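Local coordinates for protein UDP-glucose:anthocyanidin 3-O-glucosyltransferase (Clitoria ternatea, PDB 4REL) that belongs to the GT-B clan of glycosyltransferases, enzymes built from two Rossmann-like domains that face each other across a cleft, at residues D66-G71 / L82-S87; F10-G15 / I112-V117; S36-G41 / R60-S65; D91-G96 / L121-T126. All coordinates share one frame; numbering follows the deposited sequence. Where two conformers were deposited one is given.

How the contacts relate
Four contacts of the N-terminal Rossmann-like domain show how chemistry follows place in a fold. Contacts 2 and 3 belong to the same parallel sheet and are buried: contact 3 pairs its edge strand 59-64 with 36-42 through a full ladder of backbone bonds, whereas contact 2 keeps one bridge and then turns aromatic as the strands give way to loops. Contact 4, partly buried, sets two helices against each other with a valine and an arginine. Contact 1 lies at the surface and relies on carbonyl and apolar touches. Contacts 1 and 2 meet through Phe85 and Pro13 and both reach KMP; Lys95 and Asn92 of contact 4 probably hydrogen-bond Thr63 and Ser65 of contact 3.

Contact 1 (D66-G71 / L82-S87); sequences DGIPEG and LDLFLS. With KMP (3,5,7-trihydroxy-2-(4-hydroxyphenyl)-4H-chromen-4-one), chain B.
Ile68 and Leu84 make the apolar part of this contact between loop 66-71 and helix 80-86: CG1 of Ile68 meets CD1 of Leu84 at 4.0 Å, the side chains crossing at about a right angle. Leu84 also lays its CB against Gly67 O, 3.7 Å away. Among carbonyls, Asp66 O approaches Phe85 CA at 3.4 Å, a CA-H...O contact, while Gly67, with no side chain, brings its CA to 3.6 Å from Leu84 O. The Phe85 ring, its CG anti to the backbone N (chi1 174°), turns an edge to Asp66 CA. Two hydrogen bonds brace the segments from within: Ile68 N reaches Asp66 OD1 from above the carboxylate plane at 3.0 Å, an Asx turn, and Ser87 OG donates to Leu84 O at 2.8 Å. Two residues before Leu84 on the helix, Leu82 points away from the loop and sets CD1 3.5 Å from KMP C18. Beside the ligand pocket, loop and helix are joined by van der Waals contact and a weak CA-H...O approach.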
loop_
_atom_site.group_PDB
_atom_site.type_symbol
_atom_site.label_atom_id
_atom_site.label_comp_id
_atom_site.label_asym_id
_atom_site.label_seq_id
_atom_site.Cartn_x
_atom_site.Cartn_y
_atom_site.Cartn_z
ATOM N N ASP A 66 5.826 16.319 -14.217
ATOM C CA ASP A 66 5.996 14.879 -14.044
ATOM C C ASP A 66 7.341 14.372 -14.566
ATOM O O ASP A 66 7.662 13.190 -14.421
ATOM C CB ASP A 66 4.834 14.088 -14.669
ATOM C CG ASP A 66 4.672 14.334 -16.170
ATOM O OD1 ASP A 66 5.544 14.968 -16.802
ATOM O OD2 ASP A 66 3.653 13.874 -16.731
ATOM N N GLY A 67 8.134 15.266 -15.151
ATOM C CA GLY A 67 9.459 14.897 -15.623
ATOM C C GLY A 67 9.464 14.234 -16.981
ATOM O O GLY A 67 10.508 13.776 -17.461
ATOM N N ILE A 68 8.296 14.187 -17.609
ATOM C CA ILE A 68 8.170 13.588 -18.934
ATOM C C ILE A 68 8.078 14.727 -19.944
ATOM O O ILE A 68 7.032 15.366 -20.057
ATOM C CB ILE A 68 6.892 12.724 -19.034
ATOM C CG1 ILE A 68 6.858 11.665 -17.932
ATOM C CG2 ILE A 68 6.801 12.050 -20.418
ATOM C CD1 ILE A 68 5.600 10.813 -17.951
ATOM N N PRO A 69 9.181 15.018 -20.661
ATOM C CA PRO A 69 9.130 16.134 -21.615
ATOM C C PRO A 69 8.118 15.845 -22.716
ATOM O O PRO A 69 7.938 14.688 -23.084
ATOM C CB PRO A 69 10.551 16.184 -22.195
ATOM C CG PRO A 69 11.416 15.466 -21.186
ATOM C CD PRO A 69 10.514 14.395 -20.597
ATOM N N GLU A 70 7.449 16.875 -23.222
ATOM C CA GLU A 70 6.469 16.661 -24.277
ATOM C C GLU A 70 7.141 15.971 -25.450
ATOM O O GLU A 70 8.243 16.357 -25.859
ATOM C CB GLU A 70 5.875 17.991 -24.736
ATOM C CG GLU A 70 4.749 17.844 -25.744
ATOM C CD GLU A 70 4.261 19.185 -26.251
ATOM O OE1 GLU A 70 4.948 20.201 -25.997
ATOM O OE2 GLU A 70 3.193 19.222 -26.902
ATOM N N GLY A 71 6.495 14.937 -25.981
ATOM C CA GLY A 71 7.051 14.196 -27.100
ATOM C C GLY A 71 7.634 12.868 -26.663
ATOM O O GLY A 71 7.727 11.925 -27.450
ATOM N N LEU A 82 8.502 6.615 -12.630
ATOM C CA LEU A 82 8.987 6.909 -11.278
ATOM C C LEU A 82 10.345 7.605 -11.352
ATOM O O LEU A 82 10.562 8.627 -10.699
ATOM C CB LEU A 82 9.115 5.647 -10.415
ATOM C CG LEU A 82 8.029 4.572 -10.394
ATOM C CD1 LEU A 82 8.316 3.553 -9.298
ATOM C CD2 LEU A 82 6.655 5.147 -10.221
ATOM N N ASP A 83 11.268 7.037 -12.125
ATOM C CA ASP A 83 12.577 7.666 -12.318
ATOM C C ASP A 83 12.445 9.089 -12.859
ATOM O O ASP A 83 13.120 10.011 -12.390
ATOM C CB ASP A 83 13.417 6.860 -13.315
ATOM C CG ASP A 83 13.882 5.513 -12.768
ATOM O OD1 ASP A 83 13.945 5.335 -11.536
ATOM O OD2 ASP A 83 14.217 4.633 -13.589
ATOM N N LEU A 84 11.598 9.260 -13.874
ATOM C CA LEU A 84 11.462 10.562 -14.533
ATOM C C LEU A 84 10.946 11.613 -13.564
ATOM O O LEU A 84 11.453 12.740 -13.536
ATOM C CB LEU A 84 10.572 10.469 -15.782
ATOM C CG LEU A 84 11.202 9.734 -16.977
ATOM C CD1 LEU A 84 10.201 9.566 -18.117
ATOM C CD2 LEU A 84 12.443 10.481 -17.480
ATOM N N PHE A 85 9.960 11.253 -12.748
ATOM C CA PHE A 85 9.509 12.195 -11.724
ATOM C C PHE A 85 10.604 12.480 -10.701
ATOM O O PHE A 85 10.845 13.627 -10.352
ATOM C CB PHE A 85 8.264 11.702 -10.982
ATOM C CG PHE A 85 7.876 12.599 -9.838
ATOM C CD1 PHE A 85 7.303 13.844 -10.086
ATOM C CD2 PHE A 85 8.127 12.223 -8.530
ATOM C CE1 PHE A 85 6.962 14.684 -9.044
ATOM C CE2 PHE A 85 7.795 13.066 -7.474
ATOM C CZ PHE A 85 7.205 14.292 -7.731
ATOM N N LEU A 86 11.250 11.433 -10.193
ATOM C CA LEU A 86 12.262 11.655 -9.169
ATOM C C LEU A 86 13.412 12.500 -9.733
ATOM O O LEU A 86 14.027 13.281 -8.999
ATOM C CB LEU A 86 12.778 10.326 -8.592
ATOM C CG LEU A 86 11.776 9.515 -7.771
ATOM C CD1 LEU A 86 12.302 8.089 -7.521
ATOM C CD2 LEU A 86 11.456 10.197 -6.451
ATOM N N SER A 87 13.684 12.366 -11.030
ATOM C CA SER A 87 14.788 13.111 -11.640
ATOM C C SER A 87 14.552 14.620 -11.689
ATOM O O SER A 87 15.490 15.379 -11.936
ATOM C CB SER A 87 15.098 12.594 -13.049
ATOM O OG SER A 87 14.156 13.082 -13.997
HETATM C C1 KMP B . 9.927 -1.654 -2.423
HETATM C C2 KMP B . 8.714 -1.087 -2.071
HETATM C C3 KMP B . 7.882 -0.471 -3.128
HETATM C C4 KMP B . 8.364 -0.482 -4.524
HETATM C C5 KMP B . 9.597 -1.071 -4.777
HETATM C C6 KMP B . 10.354 -1.642 -3.750
HETATM C C9 KMP B . 6.574 0.148 -2.811
HETATM C C10 KMP B . 5.808 0.743 -3.930
HETATM C C11 KMP B . 6.389 0.685 -5.311
HETATM C C14 KMP B . 5.682 1.257 -6.499
HETATM C C15 KMP B . 4.586 2.109 -6.373
HETATM C C16 KMP B . 3.956 2.618 -7.498
HETATM C C17 KMP B . 4.412 2.276 -8.761
HETATM C C18 KMP B . 5.505 1.430 -8.897
HETATM C C19 KMP B . 6.137 0.926 -7.769
HETATM O O12 KMP B . 7.613 0.081 -5.529
HETATM O O13 KMP B . 6.144 0.163 -1.633
HETATM O O24 KMP B . 3.785 2.776 -9.863
HETATM O O27 KMP B . 4.600 1.307 -3.653
HETATM O O29 KMP B . 11.555 -2.204 -4.058
HETATM O O30 KMP B . 8.279 -1.087 -0.781
#

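Contact 2 (F10-G15 / I112-V117); sequences FPFPFG and IADAFV. With KMP (3,5,7-trihydroxy-2-(4-hydroxyphenyl)-4H-chromen-4-one), chain B.
Phe10 and Ala113 form a parallel bridge, in which Phe10 N donates to Ile112 O and Asp114 N to Phe10 O, each at 3.0 Å. Beyond it the regular pairing ends, and side chains take over. The edge of Phe116 points at one face of the Phe12 ring, T-shaped with planes at 86° and centroids 5.3 Å apart, while Phe14 CD2 covers the centre of the opposite face. The backbone sets Phe116 CB over the face its edge meets, 4.1 Å from the Phe12 centroid (CH-pi), and CG anti to the carbonyl carbon (chi1 -71°) carries CE2 to 3.8 Å from KMP C9. Asp114 is gripped at both oxygens: OD2 takes Phe116 N through its anti lone pair, an Asx turn, and OD1 receives a water that also bonds Phe12 N. OD1 is bonded to ND1 of His17, whose NE2 binds KMP, making Asp114 a second-shell residue of the pocket. Nearby, Pro11 leans on helix 18-31, Phe14 on helix 80-86, and Phe10 on Ile40 of strand 36-42.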
loop_
_atom_site.group_PDB
_atom_site.type_symbol
_atom_site.label_atom_id
_atom_site.label_comp_id
_atom_site.label_asym_id
_atom_site.label_seq_id
_atom_site.Cartn_x
_atom_site.Cartn_y
_atom_site.Cartn_z
ATOM N N PHE A 10 3.633 16.529 -0.351
ATOM C CA PHE A 10 4.152 15.922 -1.587
ATOM C C PHE A 10 3.873 14.428 -1.630
ATOM O O PHE A 10 4.617 13.651 -1.034
ATOM C CB PHE A 10 5.675 16.129 -1.708
ATOM C CG PHE A 10 6.097 17.582 -1.779
ATOM C CD1 PHE A 10 6.061 18.275 -2.984
ATOM C CD2 PHE A 10 6.551 18.238 -0.640
ATOM C CE1 PHE A 10 6.452 19.611 -3.052
ATOM C CE2 PHE A 10 6.950 19.570 -0.692
ATOM C CZ PHE A 10 6.903 20.258 -1.908
ATOM N N PRO A 11 2.818 14.014 -2.350
ATOM C CA PRO A 11 2.668 12.573 -2.579
ATOM C C PRO A 11 3.760 12.054 -3.493
ATOM O O PRO A 11 4.345 12.825 -4.254
ATOM C CB PRO A 11 1.336 12.479 -3.329
ATOM C CG PRO A 11 1.228 13.817 -4.045
ATOM C CD PRO A 11 1.772 14.794 -3.034
ATOM N N PHE A 12 4.026 10.754 -3.414
ATOM C CA PHE A 12 4.677 10.037 -4.506
ATOM C C PHE A 12 3.545 9.893 -5.522
ATOM O O PHE A 12 2.548 9.224 -5.258
ATOM C CB PHE A 12 5.168 8.681 -3.994
ATOM C CG PHE A 12 6.025 7.919 -4.974
ATOM C CD1 PHE A 12 7.190 8.469 -5.499
ATOM C CD2 PHE A 12 5.697 6.620 -5.313
ATOM C CE1 PHE A 12 7.992 7.729 -6.389
ATOM C CE2 PHE A 12 6.489 5.881 -6.197
ATOM C CZ PHE A 12 7.634 6.436 -6.727
ATOM N N PRO A 13 3.670 10.572 -6.674
ATOM C CA PRO A 13 2.487 10.861 -7.504
ATOM C C PRO A 13 2.073 9.704 -8.420
ATOM O O PRO A 13 1.881 9.877 -9.635
ATOM C CB PRO A 13 2.931 12.090 -8.298
ATOM C CG PRO A 13 4.418 11.865 -8.488
ATOM C CD PRO A 13 4.884 11.241 -7.180
ATOM N N PHE A 14 1.905 8.533 -7.811
ATOM C CA PHE A 14 1.610 7.306 -8.545
ATOM C C PHE A 14 0.601 6.431 -7.827
ATOM O O PHE A 14 0.816 6.056 -6.671
ATOM C CB PHE A 14 2.900 6.525 -8.778
ATOM C CG PHE A 14 3.911 7.301 -9.553
ATOM C CD1 PHE A 14 3.812 7.389 -10.938
ATOM C CD2 PHE A 14 4.932 7.990 -8.900
ATOM C CE1 PHE A 14 4.729 8.142 -11.669
ATOM C CE2 PHE A 14 5.846 8.749 -9.629
ATOM C CZ PHE A 14 5.741 8.822 -11.007
ATOM N N GLY A 15 -0.488 6.114 -8.530
ATOM C CA GLY A 15 -1.489 5.150 -8.089
ATOM C C GLY A 15 -1.709 4.938 -6.603
ATOM O O GLY A 15 -2.337 5.759 -5.935
ATOM N N ILE A 112 4.742 17.558 4.833
ATOM C CA ILE A 112 4.466 16.126 4.917
ATOM C C ILE A 112 4.719 15.572 3.536
ATOM O O ILE A 112 4.211 16.087 2.545
ATOM C CB ILE A 112 3.008 15.818 5.293
ATOM C CG1 ILE A 112 2.668 16.409 6.655
ATOM C CG2 ILE A 112 2.753 14.305 5.324
ATOM C CD1 ILE A 112 1.220 16.247 7.018
ATOM N N ALA A 113 5.504 14.511 3.457
ATOM C CA ALA A 113 5.802 13.929 2.160
ATOM C C ALA A 113 5.836 12.420 2.228
ATOM O O ALA A 113 6.247 11.834 3.234
ATOM C CB ALA A 113 7.128 14.458 1.635
ATOM N N ASP A 114 5.395 11.792 1.146
ATOM C CA ASP A 114 5.606 10.361 0.987
ATOM C C ASP A 114 7.110 10.141 1.117
ATOM O O ASP A 114 7.889 10.900 0.560
ATOM C CB ASP A 114 5.115 9.925 -0.397
ATOM C CG ASP A 114 5.156 8.418 -0.584
ATOM O OD1 ASP A 114 4.074 7.791 -0.674
ATOM O OD2 ASP A 114 6.268 7.854 -0.631
ATOM N N ALA A 115 7.521 9.136 1.890
ATOM C CA ALA A 115 8.943 8.894 2.148
ATOM C C ALA A 115 9.786 8.744 0.882
ATOM O O ALA A 115 10.987 9.013 0.904
ATOM C CB ALA A 115 9.123 7.653 3.050
ATOM N N PHE A 116 9.181 8.274 -0.205
ATOM C CA PHE A 116 9.944 8.058 -1.440
ATOM C C PHE A 116 10.370 9.373 -2.095
ATOM O O PHE A 116 11.301 9.387 -2.906
ATOM C CB PHE A 116 9.162 7.229 -2.466
ATOM C CG PHE A 116 9.005 5.774 -2.105
ATOM C CD1 PHE A 116 9.636 5.239 -0.984
ATOM C CD2 PHE A 116 8.214 4.942 -2.890
ATOM C CE1 PHE A 116 9.485 3.893 -0.651
ATOM C CE2 PHE A 116 8.059 3.585 -2.564
ATOM C CZ PHE A 116 8.693 3.070 -1.439
ATOM N N VAL A 117 9.675 10.465 -1.783
ATOM C CA VAL A 117 10.042 11.760 -2.359
ATOM C C VAL A 117 11.128 12.374 -1.486
ATOM O O VAL A 117 10.917 13.356 -0.774
ATOM C CB VAL A 117 8.828 12.700 -2.503
ATOM C CG1 VAL A 117 9.213 13.956 -3.301
ATOM C CG2 VAL A 117 7.699 11.970 -3.216
HETATM C C1 KMP B . 9.927 -1.654 -2.423
HETATM C C2 KMP B . 8.714 -1.087 -2.071
HETATM C C3 KMP B . 7.882 -0.471 -3.128
HETATM C C4 KMP B . 8.364 -0.482 -4.524
HETATM C C5 KMP B . 9.597 -1.071 -4.777
HETATM C C6 KMP B . 10.354 -1.642 -3.750
HETATM C C9 KMP B . 6.574 0.148 -2.811
HETATM C C10 KMP B . 5.808 0.743 -3.930
HETATM C C11 KMP B . 6.389 0.685 -5.311
HETATM C C14 KMP B . 5.682 1.257 -6.499
HETATM C C15 KMP B . 4.586 2.109 -6.373
HETATM C C16 KMP B . 3.956 2.618 -7.498
HETATM C C17 KMP B . 4.412 2.276 -8.761
HETATM C C18 KMP B . 5.505 1.430 -8.897
HETATM C C19 KMP B . 6.137 0.926 -7.769
HETATM O O12 KMP B . 7.613 0.081 -5.529
HETATM O O13 KMP B . 6.144 0.163 -1.633
HETATM O O24 KMP B . 3.785 2.776 -9.863
HETATM O O27 KMP B . 4.600 1.307 -3.653
HETATM O O29 KMP B . 11.555 -2.204 -4.058
HETATM O O30 KMP B . 8.279 -1.087 -0.781
HETATM O O HOH W 1 1.996 9.548 -1.392
#

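Contact 3 (S36-G41 / R60-S65); sequences SFSFIG and RVFTIS. With ACT (acetate ion), chain G.
Phe39 and Phe62 sit midway along a parallel strand pair, the two strands of a beta-alpha-beta unit joined through helix 43-50, with 59-64 at the edge of the Rossmann-like sheet. Arg60 and Phe62 each use both backbone groups: Arg60 N donates to Phe37 O and its O accepts from Phe39 N, each at 2.9 Å, and Phe62 N and O repeat the pattern with Phe39 O and Gly41 N. Ile64 N closes the ladder on Gly41 O at 2.8 Å. Phe62 O also receives Asn46 ND2. At the other end, Arg60, extended from CG to NE, offers its guanidinium edge to an acetate, probably from the crystallisation liquor: NH1 reaches acetate O at 2.8 Å and NH2 reaches OXT at 2.9 Å. NH1 has a second acceptor in a water that also bonds Ser38 OG and, weakly, Phe37 O. Ser38 OG is bonded to His6 besides, while Ser36 OG lies 2.7 Å from acetate O and near Gln106 OE1. Phe62 turns its ring edge to Ser38 OG. Farther along, Ile40 and Ile64 cross at about a right angle, CG2 of Ile40 lying 3.6 Å from CG2 of Ile64.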
loop_
_atom_site.group_PDB
_atom_site.type_symbol
_atom_site.label_atom_id
_atom_site.label_comp_id
_atom_site.label_asym_id
_atom_site.label_seq_id
_atom_site.Cartn_x
_atom_site.Cartn_y
_atom_site.Cartn_z
ATOM N N SER A 36 -3.779 25.863 6.575
ATOM C CA SER A 36 -3.759 25.655 5.128
ATOM C C SER A 36 -3.022 24.376 4.799
ATOM O O SER A 36 -1.943 24.133 5.341
ATOM C CB SER A 36 -3.036 26.806 4.431
ATOM O OG SER A 36 -3.705 28.036 4.686
ATOM N N PHE A 37 -3.596 23.584 3.895
ATOM C CA PHE A 37 -2.958 22.366 3.407
ATOM C C PHE A 37 -2.823 22.459 1.892
ATOM O O PHE A 37 -3.814 22.592 1.171
ATOM C CB PHE A 37 -3.768 21.127 3.819
ATOM C CG PHE A 37 -3.785 20.894 5.313
ATOM C CD1 PHE A 37 -2.896 20.004 5.899
ATOM C CD2 PHE A 37 -4.653 21.604 6.134
ATOM C CE1 PHE A 37 -2.891 19.792 7.277
ATOM C CE2 PHE A 37 -4.648 21.405 7.514
ATOM C CZ PHE A 37 -3.769 20.495 8.083
ATOM N N SER A 38 -1.585 22.400 1.415
ATOM C CA SER A 38 -1.312 22.585 0.000
ATOM C C SER A 38 -0.786 21.280 -0.573
ATOM O O SER A 38 0.333 20.867 -0.273
ATOM C CB SER A 38 -0.305 23.721 -0.200
ATOM O OG SER A 38 -0.869 24.990 0.166
ATOM N N PHE A 39 -1.612 20.638 -1.391
ATOM C CA PHE A 39 -1.336 19.305 -1.926
ATOM C C PHE A 39 -0.710 19.463 -3.310
ATOM O O PHE A 39 -1.338 19.977 -4.235
ATOM C CB PHE A 39 -2.652 18.518 -2.007
ATOM C CG PHE A 39 -2.482 17.028 -2.080
ATOM C CD1 PHE A 39 -2.530 16.257 -0.930
ATOM C CD2 PHE A 39 -2.291 16.397 -3.300
ATOM C CE1 PHE A 39 -2.390 14.879 -0.985
ATOM C CE2 PHE A 39 -2.149 15.012 -3.367
ATOM C CZ PHE A 39 -2.197 14.258 -2.213
ATOM N N ILE A 40 0.529 19.012 -3.452
ATOM C CA ILE A 40 1.317 19.321 -4.636
ATOM C C ILE A 40 1.580 18.036 -5.416
ATOM O O ILE A 40 2.381 17.199 -5.000
ATOM C CB ILE A 40 2.659 19.974 -4.241
ATOM C CG1 ILE A 40 2.410 21.255 -3.432
ATOM C CG2 ILE A 40 3.502 20.268 -5.477
ATOM C CD1 ILE A 40 3.659 21.788 -2.704
ATOM N N GLY A 41 0.893 17.877 -6.542
ATOM C CA GLY A 41 1.037 16.673 -7.351
ATOM C C GLY A 41 1.339 17.002 -8.797
ATOM O O GLY A 41 1.558 18.165 -9.137
ATOM N N ARG A 60 -5.841 22.973 -0.892
ATOM C CA ARG A 60 -5.715 23.532 -2.231
ATOM C C ARG A 60 -4.765 22.649 -3.003
ATOM O O ARG A 60 -3.815 22.118 -2.431
ATOM C CB ARG A 60 -5.173 24.958 -2.171
ATOM C CG ARG A 60 -6.139 25.930 -1.510
ATOM C CD ARG A 60 -5.478 27.255 -1.153
ATOM N NE ARG A 60 -6.407 28.110 -0.403
ATOM C CZ ARG A 60 -6.526 28.108 0.923
ATOM N NH1 ARG A 60 -5.763 27.315 1.659
ATOM N NH2 ARG A 60 -7.406 28.909 1.516
ATOM N N VAL A 61 -5.014 22.507 -4.301
ATOM C CA VAL A 61 -4.241 21.573 -5.114
ATOM C C VAL A 61 -3.358 22.328 -6.096
ATOM O O VAL A 61 -3.816 23.253 -6.773
ATOM C CB VAL A 61 -5.178 20.617 -5.861
ATOM C CG1 VAL A 61 -4.386 19.709 -6.800
ATOM C CG2 VAL A 61 -5.968 19.786 -4.860
ATOM N N PHE A 62 -2.081 21.951 -6.152
ATOM C CA PHE A 62 -1.135 22.594 -7.061
ATOM C C PHE A 62 -0.455 21.563 -7.938
ATOM O O PHE A 62 -0.388 20.382 -7.583
ATOM C CB PHE A 62 -0.114 23.419 -6.270
ATOM C CG PHE A 62 -0.758 24.448 -5.379
ATOM C CD1 PHE A 62 -1.191 25.652 -5.902
ATOM C CD2 PHE A 62 -0.974 24.190 -4.029
ATOM C CE1 PHE A 62 -1.815 26.586 -5.102
ATOM C CE2 PHE A 62 -1.597 25.128 -3.218
ATOM C CZ PHE A 62 -2.015 26.327 -3.754
ATOM N N THR A 63 0.035 22.007 -9.091
ATOM C CA THR A 63 0.589 21.086 -10.082
ATOM C C THR A 63 2.054 21.370 -10.400
ATOM O O THR A 63 2.426 22.505 -10.707
ATOM C CB THR A 63 -0.208 21.162 -11.387
ATOM O OG1 THR A 63 -1.589 20.870 -11.125
ATOM C CG2 THR A 63 0.333 20.171 -12.416
ATOM N N ILE A 64 2.875 20.323 -10.348
ATOM C CA ILE A 64 4.278 20.411 -10.758
ATOM C C ILE A 64 4.567 19.433 -11.902
ATOM O O ILE A 64 3.714 18.618 -12.269
ATOM C CB ILE A 64 5.244 20.155 -9.592
ATOM C CG1 ILE A 64 5.020 18.762 -8.998
ATOM C CG2 ILE A 64 5.097 21.244 -8.522
ATOM C CD1 ILE A 64 5.998 18.398 -7.874
ATOM N N SER A 65 5.767 19.518 -12.467
ATOM C CA SER A 65 6.139 18.666 -13.604
ATOM C C SER A 65 6.189 17.175 -13.258
ATOM O O SER A 65 6.568 16.805 -12.146
ATOM C CB SER A 65 7.509 19.086 -14.148
ATOM O OG SER A 65 7.903 18.238 -15.220
HETATM C C ACT G . -7.465 28.007 4.833
HETATM O O ACT G . -6.346 27.887 4.287
HETATM O OXT ACT G . -8.491 28.275 4.162
HETATM C CH3 ACT G . -7.547 27.965 6.335
HETATM O O HOH W 2 -3.646 25.484 0.961
#

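Contact 4 (D91-G96 / L121-T126); sequences DNLRKG and LLVAQT
Leu122, on helix 119-127, faces Arg94 of helix 89-104 where two helices flanking the parallel sheet of the Rossmann-like domain pack; the short segments cross at -60° with a closest approach of 9.7 Å between their axes. Arg94 was deposited in two conformers; one is described. Leu122 O lies near the plane of the guanidinium, at its edge, 3.8 Å from Arg94 NH2. Val123 does most of the packing through one methyl. With CG1 anti to the backbone N (chi1 172°), CG2 is the methyl turned to the first helix; it sits 3.9 Å from Leu93 CB and 3.9 Å from Arg94 CG, and comes over one face of the guanidinium. Val123 O receives a weak bond from a water whose firmer link is to Arg94 NE, at 2.9 Å. Val123 also touches Pro90 and Ile97, packing against helix 89-104 over about two turns. One turn on from Leu122, Thr126 meets the arginine crosswise. On its own helix Asp91 steadies the arginine by a salt bridge, OD1 to Arg94 NH1 at 3.1 Å within the guanidinium plane, while NH2 makes a weak hydrogen bond to Thr126 OG1 of 3.0 Å, bent to 131° at the hydrogen.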
loop_
_atom_site.group_PDB
_atom_site.type_symbol
_atom_site.label_atom_id
_atom_site.label_comp_id
_atom_site.label_asym_id
_atom_site.label_seq_id
_atom_site.Cartn_x
_atom_site.Cartn_y
_atom_site.Cartn_z
ATOM N N ASP A 91 14.145 21.263 -7.132
ATOM C CA ASP A 91 13.677 22.493 -7.773
ATOM C C ASP A 91 12.254 22.396 -8.320
ATOM O O ASP A 91 11.493 23.360 -8.255
ATOM C CB ASP A 91 14.654 22.983 -8.835
ATOM C CG ASP A 91 15.861 23.653 -8.225
ATOM O OD1 ASP A 91 15.741 24.143 -7.075
ATOM O OD2 ASP A 91 16.917 23.683 -8.882
ATOM N N ASN A 92 11.885 21.234 -8.843
ATOM C CA ASN A 92 10.513 21.025 -9.275
ATOM C C ASN A 92 9.571 21.088 -8.077
ATOM O O ASN A 92 8.487 21.669 -8.152
ATOM C CB ASN A 92 10.393 19.680 -9.989
ATOM C CG ASN A 92 9.020 19.444 -10.589
ATOM O OD1 ASN A 92 8.376 20.364 -11.105
ATOM N ND2 ASN A 92 8.568 18.197 -10.542
ATOM N N LEU A 93 9.986 20.498 -6.961
ATOM C CA LEU A 93 9.174 20.565 -5.753
ATOM C C LEU A 93 9.025 21.998 -5.270
ATOM O O LEU A 93 7.951 22.394 -4.789
ATOM C CB LEU A 93 9.770 19.696 -4.641
ATOM C CG LEU A 93 10.034 18.240 -5.001
ATOM C CD1 LEU A 93 10.592 17.530 -3.755
ATOM C CD2 LEU A 93 8.756 17.574 -5.462
ATOM N N ARG A 94 10.088 22.789 -5.399
ATOM C CA ARG A 94 10.048 24.183 -4.952
ATOM C C ARG A 94 9.155 25.039 -5.839
ATOM O O ARG A 94 8.701 26.098 -5.436
ATOM C CB ARG A 94 11.459 24.784 -4.870
ATOM C CG ARG A 94 12.343 24.124 -3.817
ATOM C CD ARG A 94 13.747 24.725 -3.780
ATOM N NE ARG A 94 14.566 24.116 -2.735
ATOM C CZ ARG A 94 15.647 23.370 -2.957
ATOM N NH1 ARG A 94 16.069 23.137 -4.198
ATOM N NH2 ARG A 94 16.304 22.859 -1.927
ATOM N N LYS A 95 8.904 24.585 -7.062
ATOM C CA LYS A 95 7.941 25.298 -7.896
ATOM C C LYS A 95 6.553 25.120 -7.262
ATOM O O LYS A 95 5.747 26.044 -7.229
ATOM C CB LYS A 95 7.973 24.797 -9.349
ATOM C CG LYS A 95 7.386 25.771 -10.359
ATOM C CD LYS A 95 5.885 25.590 -10.542
ATOM C CE LYS A 95 5.554 24.262 -11.208
ATOM N NZ LYS A 95 4.209 24.260 -11.848
ATOM N N GLY A 96 6.285 23.928 -6.740
ATOM C CA GLY A 96 5.059 23.683 -5.998
ATOM C C GLY A 96 4.945 24.566 -4.770
ATOM O O GLY A 96 3.868 25.099 -4.474
ATOM N N LEU A 121 12.909 16.394 1.531
ATOM C CA LEU A 121 13.635 16.671 2.764
ATOM C C LEU A 121 14.596 17.835 2.557
ATOM O O LEU A 121 14.745 18.689 3.440
ATOM C CB LEU A 121 14.382 15.421 3.257
ATOM C CG LEU A 121 15.410 15.641 4.376
ATOM C CD1 LEU A 121 14.782 16.168 5.653
ATOM C CD2 LEU A 121 16.141 14.324 4.644
ATOM N N LEU A 122 15.235 17.878 1.391
ATOM C CA LEU A 122 16.125 18.986 1.052
ATOM C C LEU A 122 15.341 20.287 1.034
ATOM O O LEU A 122 15.834 21.334 1.486
ATOM C CB LEU A 122 16.771 18.771 -0.317
ATOM C CG LEU A 122 17.701 17.584 -0.496
ATOM C CD1 LEU A 122 18.180 17.518 -1.946
ATOM C CD2 LEU A 122 18.873 17.692 0.468
ATOM N N VAL A 123 14.115 20.216 0.519
ATOM C CA VAL A 123 13.238 21.386 0.452
ATOM C C VAL A 123 12.909 21.859 1.867
ATOM O O VAL A 123 12.965 23.053 2.170
ATOM C CB VAL A 123 11.937 21.071 -0.324
ATOM C CG1 VAL A 123 10.941 22.227 -0.227
ATOM C CG2 VAL A 123 12.256 20.788 -1.784
ATOM N N ALA A 124 12.570 20.914 2.736
ATOM C CA ALA A 124 12.241 21.257 4.118
ATOM C C ALA A 124 13.450 21.869 4.820
ATOM O O ALA A 124 13.317 22.832 5.574
ATOM C CB ALA A 124 11.748 20.032 4.871
ATOM N N GLN A 125 14.634 21.321 4.559
ATOM C CA GLN A 125 15.841 21.830 5.198
ATOM C C GLN A 125 16.176 23.248 4.729
ATOM O O GLN A 125 16.589 24.095 5.525
ATOM C CB GLN A 125 17.009 20.856 5.007
ATOM C CG GLN A 125 16.839 19.575 5.822
ATOM C CD GLN A 125 17.828 18.497 5.429
ATOM O OE1 GLN A 125 18.407 18.537 4.344
ATOM N NE2 GLN A 125 18.014 17.521 6.304
ATOM N N THR A 126 15.962 23.505 3.444
ATOM C CA THR A 126 16.147 24.836 2.877
ATOM C C THR A 126 15.218 25.871 3.518
ATOM O O THR A 126 15.628 27.007 3.811
ATOM C CB THR A 126 15.929 24.804 1.359
ATOM O OG1 THR A 126 17.013 24.095 0.756
ATOM C CG2 THR A 126 15.871 26.206 0.798
HETATM O O HOH W 3 12.846 24.993 -0.552
#